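4-hydroxyphenylpyruvate dioxygenase (Pseudomonas putida, PDB 5HMQ) converts 3-dehydroshikimate to protocatechuate and water with the help of a divalent metal cation, in the degradation of quinate and shikimate. Local coordinates at residues L263-E268 with W458-K463; N315-L320 with Q334-G339; S485-S490 with A610-A615. All blocks are in the same frame, centred on the assembly; numbering follows the deposited sequence.

Interaction 1: residues L263-E268 with W458-K463; sequences LLYLEE and WVLFYK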
loop_
_atom_site.group_PDB
_atom_site.type_symbol
_atom_site.label_atom_id
_atom_site.label_comp_id
_atom_site.label_asym_id
_atom_site.label_seq_id
_atom_site.Cartn_x
_atom_site.Cartn_y
_atom_site.Cartn_z
ATOM N N LEU C 263 -0.646 6.405 -20.514
ATOM C CA LEU C 263 -1.229 6.637 -21.831
ATOM C C LEU C 263 -0.311 7.489 -22.697
ATOM O O LEU C 263 -0.197 7.256 -23.906
ATOM C CB LEU C 263 -2.606 7.291 -21.695
ATOM C CG LEU C 263 -3.745 6.348 -21.302
ATOM C CD1 LEU C 263 -5.066 7.096 -21.210
ATOM C CD2 LEU C 263 -3.844 5.197 -22.293
ATOM N N LEU C 264 0.332 8.496 -22.102
ATOM C CA LEU C 264 1.311 9.288 -22.839
ATOM C C LEU C 264 2.457 8.412 -23.331
ATOM O O LEU C 264 2.883 8.512 -24.488
ATOM C CB LEU C 264 1.837 10.422 -21.957
ATOM C CG LEU C 264 0.794 11.438 -21.485
ATOM C CD1 LEU C 264 1.449 12.535 -20.661
ATOM C CD2 LEU C 264 0.000 12.019 -22.650
ATOM N N TYR C 265 2.969 7.544 -22.455
ATOM C CA TYR C 265 4.047 6.636 -22.838
ATOM C C TYR C 265 3.577 5.641 -23.892
ATOM O O TYR C 265 4.315 5.330 -24.834
ATOM C CB TYR C 265 4.571 5.913 -21.597
ATOM C CG TYR C 265 5.723 4.964 -21.842
ATOM C CD1 TYR C 265 6.968 5.434 -22.241
ATOM C CD2 TYR C 265 5.570 3.596 -21.652
ATOM C CE1 TYR C 265 8.025 4.565 -22.456
ATOM C CE2 TYR C 265 6.619 2.721 -21.865
ATOM C CZ TYR C 265 7.843 3.209 -22.266
ATOM O OH TYR C 265 8.889 2.338 -22.478
ATOM N N LEU C 266 2.347 5.140 -23.752
ATOM C CA LEU C 266 1.793 4.229 -24.749
ATOM C C LEU C 266 1.692 4.890 -26.116
ATOM O O LEU C 266 1.992 4.265 -27.140
ATOM C CB LEU C 266 0.420 3.735 -24.300
ATOM C CG LEU C 266 -0.405 3.003 -25.361
ATOM C CD1 LEU C 266 0.299 1.744 -25.837
ATOM C CD2 LEU C 266 -1.794 2.679 -24.838
ATOM N N GLU C 267 1.260 6.152 -26.154
ATOM C CA GLU C 267 1.112 6.843 -27.431
ATOM C C GLU C 267 2.451 6.992 -28.144
ATOM O O GLU C 267 2.541 6.766 -29.356
ATOM C CB GLU C 267 0.468 8.212 -27.215
ATOM C CG GLU C 267 -1.015 8.155 -26.896
ATOM C CD GLU C 267 -1.627 9.530 -26.735
ATOM O OE1 GLU C 267 -0.965 10.523 -27.107
ATOM O OE2 GLU C 267 -2.770 9.617 -26.241
ATOM N N GLU C 268 3.502 7.369 -27.409
ATOM C CA GLU C 268 4.814 7.527 -28.024
ATOM C C GLU C 268 5.334 6.192 -28.545
ATOM O O GLU C 268 5.809 6.095 -29.684
ATOM C CB GLU C 268 5.792 8.134 -27.019
ATOM C CG GLU C 268 7.238 8.010 -27.466
ATOM C CD GLU C 268 8.209 8.422 -26.369
ATOM O OE1 GLU C 268 8.230 7.757 -25.319
ATOM O OE2 GLU C 268 8.925 9.415 -26.551
ATOM N N TRP C 458 7.148 3.013 -9.806
ATOM C CA TRP C 458 8.562 3.249 -10.088
ATOM C C TRP C 458 8.948 2.719 -11.463
ATOM O O TRP C 458 9.745 3.342 -12.176
ATOM C CB TRP C 458 9.437 2.608 -9.011
ATOM C CG TRP C 458 9.602 3.429 -7.770
ATOM C CD1 TRP C 458 8.718 3.545 -6.741
ATOM C CD2 TRP C 458 10.736 4.238 -7.420
ATOM N NE1 TRP C 458 9.225 4.380 -5.773
ATOM C CE2 TRP C 458 10.462 4.817 -6.167
ATOM C CE3 TRP C 458 11.952 4.527 -8.047
ATOM C CZ2 TRP C 458 11.360 5.672 -5.528
ATOM C CZ3 TRP C 458 12.842 5.375 -7.411
ATOM C CH2 TRP C 458 12.542 5.938 -6.165
ATOM N N VAL C 459 8.408 1.558 -11.844
ATOM C CA VAL C 459 8.719 0.983 -13.151
ATOM C C VAL C 459 8.295 1.935 -14.261
ATOM O O VAL C 459 9.068 2.233 -15.178
ATOM C CB VAL C 459 8.050 -0.395 -13.304
ATOM C CG1 VAL C 459 8.151 -0.876 -14.744
ATOM C CG2 VAL C 459 8.685 -1.403 -12.357
ATOM N N LEU C 460 7.057 2.431 -14.187
ATOM C CA LEU C 460 6.572 3.374 -15.190
ATOM C C LEU C 460 7.357 4.679 -15.143
ATOM O O LEU C 460 7.597 5.307 -16.181
ATOM C CB LEU C 460 5.079 3.631 -14.991
ATOM C CG LEU C 460 4.441 4.681 -15.896
ATOM C CD1 LEU C 460 4.672 4.340 -17.357
ATOM C CD2 LEU C 460 2.957 4.780 -15.605
ATOM N N PHE C 461 7.760 5.104 -13.944
ATOM C CA PHE C 461 8.544 6.329 -13.805
ATOM C C PHE C 461 9.827 6.254 -14.625
ATOM O O PHE C 461 10.146 7.176 -15.386
ATOM C CB PHE C 461 8.848 6.571 -12.322
ATOM C CG PHE C 461 9.843 7.671 -12.063
ATOM C CD1 PHE C 461 9.431 8.991 -11.979
ATOM C CD2 PHE C 461 11.186 7.379 -11.873
ATOM C CE1 PHE C 461 10.343 10.001 -11.732
ATOM C CE2 PHE C 461 12.102 8.384 -11.625
ATOM C CZ PHE C 461 11.679 9.697 -11.553
ATOM N N TYR C 462 10.569 5.152 -14.495
ATOM C CA TYR C 462 11.840 5.025 -15.198
ATOM C C TYR C 462 11.644 4.683 -16.671
ATOM O O TYR C 462 12.417 5.140 -17.521
ATOM C CB TYR C 462 12.721 3.984 -14.508
ATOM C CG TYR C 462 13.597 4.574 -13.424
ATOM C CD1 TYR C 462 14.713 5.338 -13.748
ATOM C CD2 TYR C 462 13.307 4.376 -12.080
ATOM C CE1 TYR C 462 15.517 5.885 -12.764
ATOM C CE2 TYR C 462 14.106 4.920 -11.087
ATOM C CZ TYR C 462 15.211 5.672 -11.437
ATOM O OH TYR C 462 16.013 6.216 -10.458
ATOM N N LYS C 463 10.629 3.877 -16.996
ATOM C CA LYS C 463 10.383 3.542 -18.395
ATOM C C LYS C 463 10.004 4.773 -19.211
ATOM O O LYS C 463 10.439 4.921 -20.358
ATOM C CB LYS C 463 9.291 2.480 -18.516
ATOM C CG LYS C 463 9.766 1.052 -18.336
ATOM C CD LYS C 463 8.652 0.078 -18.690
ATOM C CE LYS C 463 9.167 -1.346 -18.813
ATOM N NZ LYS C 463 8.071 -2.296 -19.152
#
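A tyrosine ring from one domain leaning on a helix of the other is what joins 263-268 to 458-463. Y265 lies on helix 252-276, which packs through L263 on L238 and L240 of the TIM barrel. K463 and L460 belong to helix 455-465 of the dioxygenase-like half, within its second VOC domain, so this small, partly buried contact lies between the two fused domains and away from both metal sites. Y265 does most of the work. The ring is swung anti to the main-chain nitrogen (chi1 -178°), which carries it across to the other helix, where the backbone oxygen K463 O lies 3.2 Å from Y265 CE1 and 3.6 Å from Y265 CZ. The carbonyl comes in obliquely, beside the CE1-CZ bond. Further out, Y265 OH rests 4.0 Å from K463 CB. On the same side of the ring plane as the carbonyl, but toward the other rim, L460 CD1 makes a loose apolar contact with Y265 CD2 at 4.5 Å. The extended lysine chain leads its ammonium group away to the main-chain oxygen of G216, and L460 also packs on R261 and S262 of the tyrosine's own helix. The chemistry therefore implies an interface of shape and dispersion, with no polar bond between the segments and the lysine charge spent on the carbonyl of G216.

Interaction 2: residues N315-L320 with Q334-G339; sequences NWLKRL and QLLRQG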
loop_
_atom_site.group_PDB
_atom_site.type_symbol
_atom_site.label_atom_id
_atom_site.label_comp_id
_atom_site.label_asym_id
_atom_site.label_seq_id
_atom_site.Cartn_x
_atom_site.Cartn_y
_atom_site.Cartn_z
ATOM N N ASN C 315 34.726 5.274 6.312
ATOM C CA ASN C 315 35.693 4.227 6.632
ATOM C C ASN C 315 35.453 2.987 5.779
ATOM O O ASN C 315 36.396 2.402 5.236
ATOM C CB ASN C 315 35.622 3.872 8.121
ATOM C CG ASN C 315 36.163 4.968 9.017
ATOM O OD1 ASN C 315 36.852 5.874 8.561
ATOM N ND2 ASN C 315 35.868 4.876 10.306
ATOM N N TRP C 316 34.190 2.569 5.664
ATOM C CA TRP C 316 33.832 1.466 4.781
ATOM C C TRP C 316 34.363 1.716 3.378
ATOM O O TRP C 316 34.895 0.810 2.734
ATOM C CB TRP C 316 32.314 1.290 4.764
ATOM C CG TRP C 316 31.804 0.387 5.839
ATOM C CD1 TRP C 316 31.926 0.568 7.187
ATOM C CD2 TRP C 316 31.040 -0.808 5.660
ATOM N NE1 TRP C 316 31.310 -0.460 7.858
ATOM C CE2 TRP C 316 30.755 -1.316 6.944
ATOM C CE3 TRP C 316 30.579 -1.507 4.541
ATOM C CZ2 TRP C 316 30.028 -2.487 7.139
ATOM C CZ3 TRP C 316 29.858 -2.670 4.736
ATOM C CH2 TRP C 316 29.587 -3.148 6.025
ATOM N N LEU C 317 34.232 2.949 2.895
ATOM C CA LEU C 317 34.651 3.238 1.538
ATOM C C LEU C 317 36.174 3.297 1.372
ATOM O O LEU C 317 36.699 2.837 0.353
ATOM C CB LEU C 317 33.975 4.523 1.050
ATOM C CG LEU C 317 32.439 4.467 0.983
ATOM C CD1 LEU C 317 31.810 5.861 0.872
ATOM C CD2 LEU C 317 31.925 3.562 -0.136
ATOM N N LYS C 318 36.931 3.839 2.306
ATOM C CA LYS C 318 38.395 3.634 2.162
ATOM C C LYS C 318 38.814 2.159 2.298
ATOM O O LYS C 318 39.681 1.706 1.540
ATOM C CB LYS C 318 39.164 4.658 2.999
ATOM C CG LYS C 318 38.485 5.065 4.260
ATOM C CD LYS C 318 38.956 6.384 4.896
ATOM C CE LYS C 318 38.252 6.799 6.134
ATOM N NZ LYS C 318 38.880 6.283 7.309
ATOM N N ARG C 319 38.210 1.387 3.218
ATOM C CA ARG C 319 38.566 -0.029 3.213
ATOM C C ARG C 319 38.212 -0.700 1.880
ATOM O O ARG C 319 38.902 -1.640 1.456
ATOM C CB ARG C 319 37.920 -0.755 4.370
ATOM C CG ARG C 319 38.265 -0.133 5.695
ATOM C CD ARG C 319 37.589 -0.836 6.843
ATOM N NE ARG C 319 38.097 -0.388 8.135
ATOM C CZ ARG C 319 37.415 0.380 8.979
ATOM N NH1 ARG C 319 36.186 0.777 8.671
ATOM N NH2 ARG C 319 37.951 0.736 10.138
ATOM N N LEU C 320 37.157 -0.235 1.203
ATOM C CA LEU C 320 36.825 -0.722 -0.133
ATOM C C LEU C 320 37.670 -0.086 -1.233
ATOM O O LEU C 320 37.424 -0.353 -2.416
ATOM C CB LEU C 320 35.338 -0.489 -0.425
ATOM C CG LEU C 320 34.397 -1.511 0.210
ATOM C CD1 LEU C 320 32.971 -0.967 0.272
ATOM C CD2 LEU C 320 34.442 -2.829 -0.578
ATOM N N GLN C 334 31.832 15.481 2.111
ATOM C CA GLN C 334 33.050 14.768 1.763
ATOM C C GLN C 334 32.883 14.053 0.433
ATOM O O GLN C 334 31.831 13.465 0.157
ATOM C CB GLN C 334 33.427 13.759 2.849
ATOM C CG GLN C 334 33.971 14.391 4.115
ATOM C CD GLN C 334 35.357 14.973 3.916
ATOM O OE1 GLN C 334 36.055 14.635 2.960
ATOM N NE2 GLN C 334 35.768 15.847 4.829
ATOM N N LEU C 335 33.923 14.116 -0.389
ATOM C CA LEU C 335 33.954 13.447 -1.680
ATOM C C LEU C 335 34.959 12.307 -1.625
ATOM O O LEU C 335 36.106 12.505 -1.206
ATOM C CB LEU C 335 34.320 14.430 -2.794
ATOM C CG LEU C 335 34.516 13.831 -4.187
ATOM C CD1 LEU C 335 33.219 13.211 -4.681
ATOM C CD2 LEU C 335 35.010 14.884 -5.162
ATOM N N LEU C 336 34.529 11.119 -2.041
ATOM C CA LEU C 336 35.414 9.968 -2.149
ATOM C C LEU C 336 35.377 9.443 -3.575
ATOM O O LEU C 336 34.350 9.515 -4.257
ATOM C CB LEU C 336 35.052 8.837 -1.169
ATOM C CG LEU C 336 35.391 9.053 0.308
ATOM C CD1 LEU C 336 34.359 9.921 1.015
ATOM C CD2 LEU C 336 35.641 7.735 1.036
ATOM N N ARG C 337 36.515 8.919 -4.024
ATOM C CA ARG C 337 36.710 8.641 -5.436
ATOM C C ARG C 337 37.492 7.347 -5.607
ATOM O O ARG C 337 38.403 7.054 -4.827
ATOM C CB ARG C 337 37.447 9.818 -6.085
ATOM C CG ARG C 337 37.335 9.936 -7.581
ATOM C CD ARG C 337 37.935 11.271 -8.002
ATOM N NE ARG C 337 37.100 11.969 -8.977
ATOM C CZ ARG C 337 37.179 13.272 -9.230
ATOM N NH1 ARG C 337 38.057 14.025 -8.580
ATOM N NH2 ARG C 337 36.378 13.823 -10.132
ATOM N N GLN C 338 37.127 6.577 -6.630
ATOM C CA GLN C 338 37.891 5.394 -7.021
ATOM C C GLN C 338 37.518 5.043 -8.449
ATOM O O GLN C 338 36.352 4.748 -8.727
ATOM C CB GLN C 338 37.615 4.212 -6.093
ATOM C CG GLN C 338 38.348 2.941 -6.500
ATOM C CD GLN C 338 38.160 1.804 -5.511
ATOM O OE1 GLN C 338 38.754 0.737 -5.659
ATOM N NE2 GLN C 338 37.328 2.026 -4.503
ATOM N N GLY C 339 38.500 5.055 -9.342
ATOM C CA GLY C 339 38.219 4.797 -10.743
ATOM C C GLY C 339 37.265 5.834 -11.305
ATOM O O GLY C 339 37.523 7.045 -11.254
#
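L336 is the first residue of 334-339 to meet the helix, and it does so with a single methyl. Its CG stands beside the backbone N, and the branch ending in CD2 drops onto L317, lying 3.6 Å from L317 CB. The same methyl, L336 CD2, also comes near the helix backbone, 4.3 Å from K318 N. Both leucines are buried and share L345 of the next strand, while F600 of strand 599-606 also covers L317. The main chain of R337 pairs with A323, and Q338 then returns to the helix side. Anti at chi1 (178°) and extended beyond, its chain carries the amide to the place where helix 307-319 ends. There Q338 NE2 donates to L320 O over 3.2 Å, nearly straight at 163°. The acceptor lies close to the plane of the glutamine amide, but the donor stands above the carbonyl plane of L320, 39° out of it. Q338 OE1 in turn accepts from the backbone N of L440, which fixes the rotation of the amide at both ends. Helix and strand belong to the first VOC domain, whose helix packs against its sheet in this way. The contact thus implies a division of labour: leucines supply apolar adhesion, and one buried glutamine satisfies a carbonyl just past the helix end while tying it to the start of strand 440-450.

Interaction 3: residues S485-S490 with A610-A615; sequences SRALRS and AGYGAA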
loop_
_atom_site.group_PDB
_atom_site.type_symbol
_atom_site.label_atom_id
_atom_site.label_comp_id
_atom_site.label_asym_id
_atom_site.label_seq_id
_atom_site.Cartn_x
_atom_site.Cartn_y
_atom_site.Cartn_z
ATOM N N SER C 485 13.158 -12.216 -10.709
ATOM C CA SER C 485 13.653 -10.979 -10.114
ATOM C C SER C 485 13.631 -9.880 -11.170
ATOM O O SER C 485 14.243 -10.034 -12.231
ATOM C CB SER C 485 15.057 -11.157 -9.530
ATOM O OG SER C 485 15.985 -11.571 -10.517
ATOM N N ARG C 486 12.925 -8.780 -10.894
ATOM C CA ARG C 486 12.763 -7.726 -11.892
ATOM C C ARG C 486 13.907 -6.723 -11.846
ATOM O O ARG C 486 14.498 -6.463 -10.797
ATOM C CB ARG C 486 11.447 -6.951 -11.757
ATOM C CG ARG C 486 10.158 -7.725 -11.907
ATOM C CD ARG C 486 9.070 -6.739 -12.336
ATOM N NE ARG C 486 7.864 -6.760 -11.517
ATOM C CZ ARG C 486 6.855 -5.910 -11.680
ATOM N NH1 ARG C 486 6.923 -4.980 -12.626
ATOM N NH2 ARG C 486 5.783 -5.982 -10.903
ATOM N N ALA C 487 14.206 -6.155 -13.014
ATOM C CA ALA C 487 15.260 -5.166 -13.155
ATOM C C ALA C 487 14.958 -4.295 -14.365
ATOM O O ALA C 487 14.236 -4.699 -15.279
ATOM C CB ALA C 487 16.639 -5.823 -13.310
ATOM N N LEU C 488 15.496 -3.079 -14.343
ATOM C CA LEU C 488 15.415 -2.168 -15.474
ATOM C C LEU C 488 16.818 -1.834 -15.965
ATOM O O LEU C 488 17.825 -2.135 -15.315
ATOM C CB LEU C 488 14.646 -0.893 -15.109
ATOM C CG LEU C 488 13.196 -1.101 -14.673
ATOM C CD1 LEU C 488 12.615 0.202 -14.130
ATOM C CD2 LEU C 488 12.334 -1.670 -15.812
ATOM N N ARG C 489 16.874 -1.194 -17.130
ATOM C CA ARG C 489 18.129 -1.040 -17.850
ATOM C C ARG C 489 17.997 0.120 -18.822
ATOM O O ARG C 489 17.011 0.194 -19.561
ATOM C CB ARG C 489 18.467 -2.342 -18.591
ATOM C CG ARG C 489 19.744 -2.337 -19.411
ATOM C CD ARG C 489 19.713 -3.485 -20.416
ATOM N NE ARG C 489 21.003 -3.719 -21.062
ATOM C CZ ARG C 489 21.393 -3.137 -22.192
ATOM N NH1 ARG C 489 20.596 -2.273 -22.806
ATOM N NH2 ARG C 489 22.585 -3.414 -22.707
ATOM N N SER C 490 18.973 1.027 -18.812
ATOM C CA SER C 490 19.037 2.036 -19.859
ATOM C C SER C 490 19.282 1.356 -21.204
ATOM O O SER C 490 19.765 0.223 -21.276
ATOM C CB SER C 490 20.131 3.062 -19.562
ATOM O OG SER C 490 21.404 2.447 -19.474
ATOM N N ALA C 610 26.414 -11.372 -18.708
ATOM C CA ALA C 610 25.521 -10.225 -18.670
ATOM C C ALA C 610 24.515 -10.230 -17.526
ATOM O O ALA C 610 23.826 -9.221 -17.337
ATOM C CB ALA C 610 24.755 -10.104 -19.997
ATOM N N GLY C 611 24.402 -11.314 -16.765
ATOM C CA GLY C 611 23.416 -11.404 -15.708
ATOM C C GLY C 611 23.862 -10.755 -14.413
ATOM O O GLY C 611 24.790 -9.943 -14.370
ATOM N N TYR C 612 23.177 -11.131 -13.331
ATOM C CA TYR C 612 23.457 -10.607 -12.004
ATOM C C TYR C 612 23.890 -11.681 -11.019
ATOM O O TYR C 612 24.095 -11.371 -9.840
ATOM C CB TYR C 612 22.228 -9.891 -11.419
ATOM C CG TYR C 612 21.756 -8.651 -12.147
ATOM C CD1 TYR C 612 22.452 -7.453 -12.039
ATOM C CD2 TYR C 612 20.586 -8.663 -12.894
ATOM C CE1 TYR C 612 22.015 -6.309 -12.685
ATOM C CE2 TYR C 612 20.140 -7.523 -13.542
ATOM C CZ TYR C 612 20.859 -6.349 -13.432
ATOM O OH TYR C 612 20.421 -5.213 -14.075
ATOM N N GLY C 613 24.034 -12.925 -11.459
ATOM C CA GLY C 613 24.343 -14.004 -10.538
ATOM C C GLY C 613 23.216 -14.285 -9.570
ATOM O O GLY C 613 23.473 -14.577 -8.394
ATOM N N ALA C 614 21.968 -14.192 -10.035
ATOM C CA ALA C 614 20.817 -14.409 -9.166
ATOM C C ALA C 614 20.774 -15.822 -8.601
ATOM O O ALA C 614 20.118 -16.044 -7.576
ATOM C CB ALA C 614 19.523 -14.110 -9.924
ATOM N N ALA C 615 21.452 -16.778 -9.242
ATOM C CA ALA C 615 21.463 -18.149 -8.745
ATOM C C ALA C 615 22.089 -18.264 -7.362
ATOM O O ALA C 615 21.880 -19.277 -6.685
ATOM C CB ALA C 615 22.202 -19.057 -9.729
#
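The phenol oxygen of Y612 is held by a weak hydrogen bond with R496 NE, and the methyl A487 CB touches it, 3.9 Å from Y612 OH. The arginine also binds the main-chain oxygen of A610, so a single guanidinium group touches the loop at two points. Next to the hydroxyl along the ring, Y612 CE2 lies 3.9 Å from A487 CB, the methyl meeting the ring obliquely. CG of the tyrosine sits beside its backbone N (chi1 -64°), an orientation that turns the ring toward A487. P498 packs against both partners of this apolar pair. After Y612 the loop turns through G613, which takes a left-handed backbone conformation, and A614 comes back to the strand, where A614 CB is 4.4 Å from S485 OG. That second touch is small and loose, and no hydrogen bond crosses between the segments. The tyrosine matters more for its surroundings: its ring meets that of H445, a magnesium ligand, edge-to-face, and its side chain comes about 5 Å from the bound ion. This is consistent with Y612 acting as a second-shell residue that helps to position H445. In the fold, strand 484-489 lies between strands 469-474 and 496-501 in the sheet of the second VOC domain; helix 455-465 packs against it through L488 on Y462, and 610-615 connects strand 599-606 to helix 617-625, bringing the C-terminal part of the chain onto the metal-bearing sheet.

How the interactions relate
Two domains, one barrel and one dioxygenase-like, are bridged and built up by these contacts. Interaction 2 is nested in the chain between the segments of interaction 1, and interaction 3 follows both. Interactions 1 and 3 have centres 21 Å apart and touch through helix 455-465 and strand 484-489, where V459 CG2 lies 4.0 Å from R486 NH1. The interface with the TIM barrel is thereby one layer from the sheet that carries the second magnesium. Interaction 2 is more remote, its centre 36 Å from that of interaction 1 and 26 Å from that of interaction 3, yet strand 599-606, which packs on its helix, runs into the loop of interaction 3.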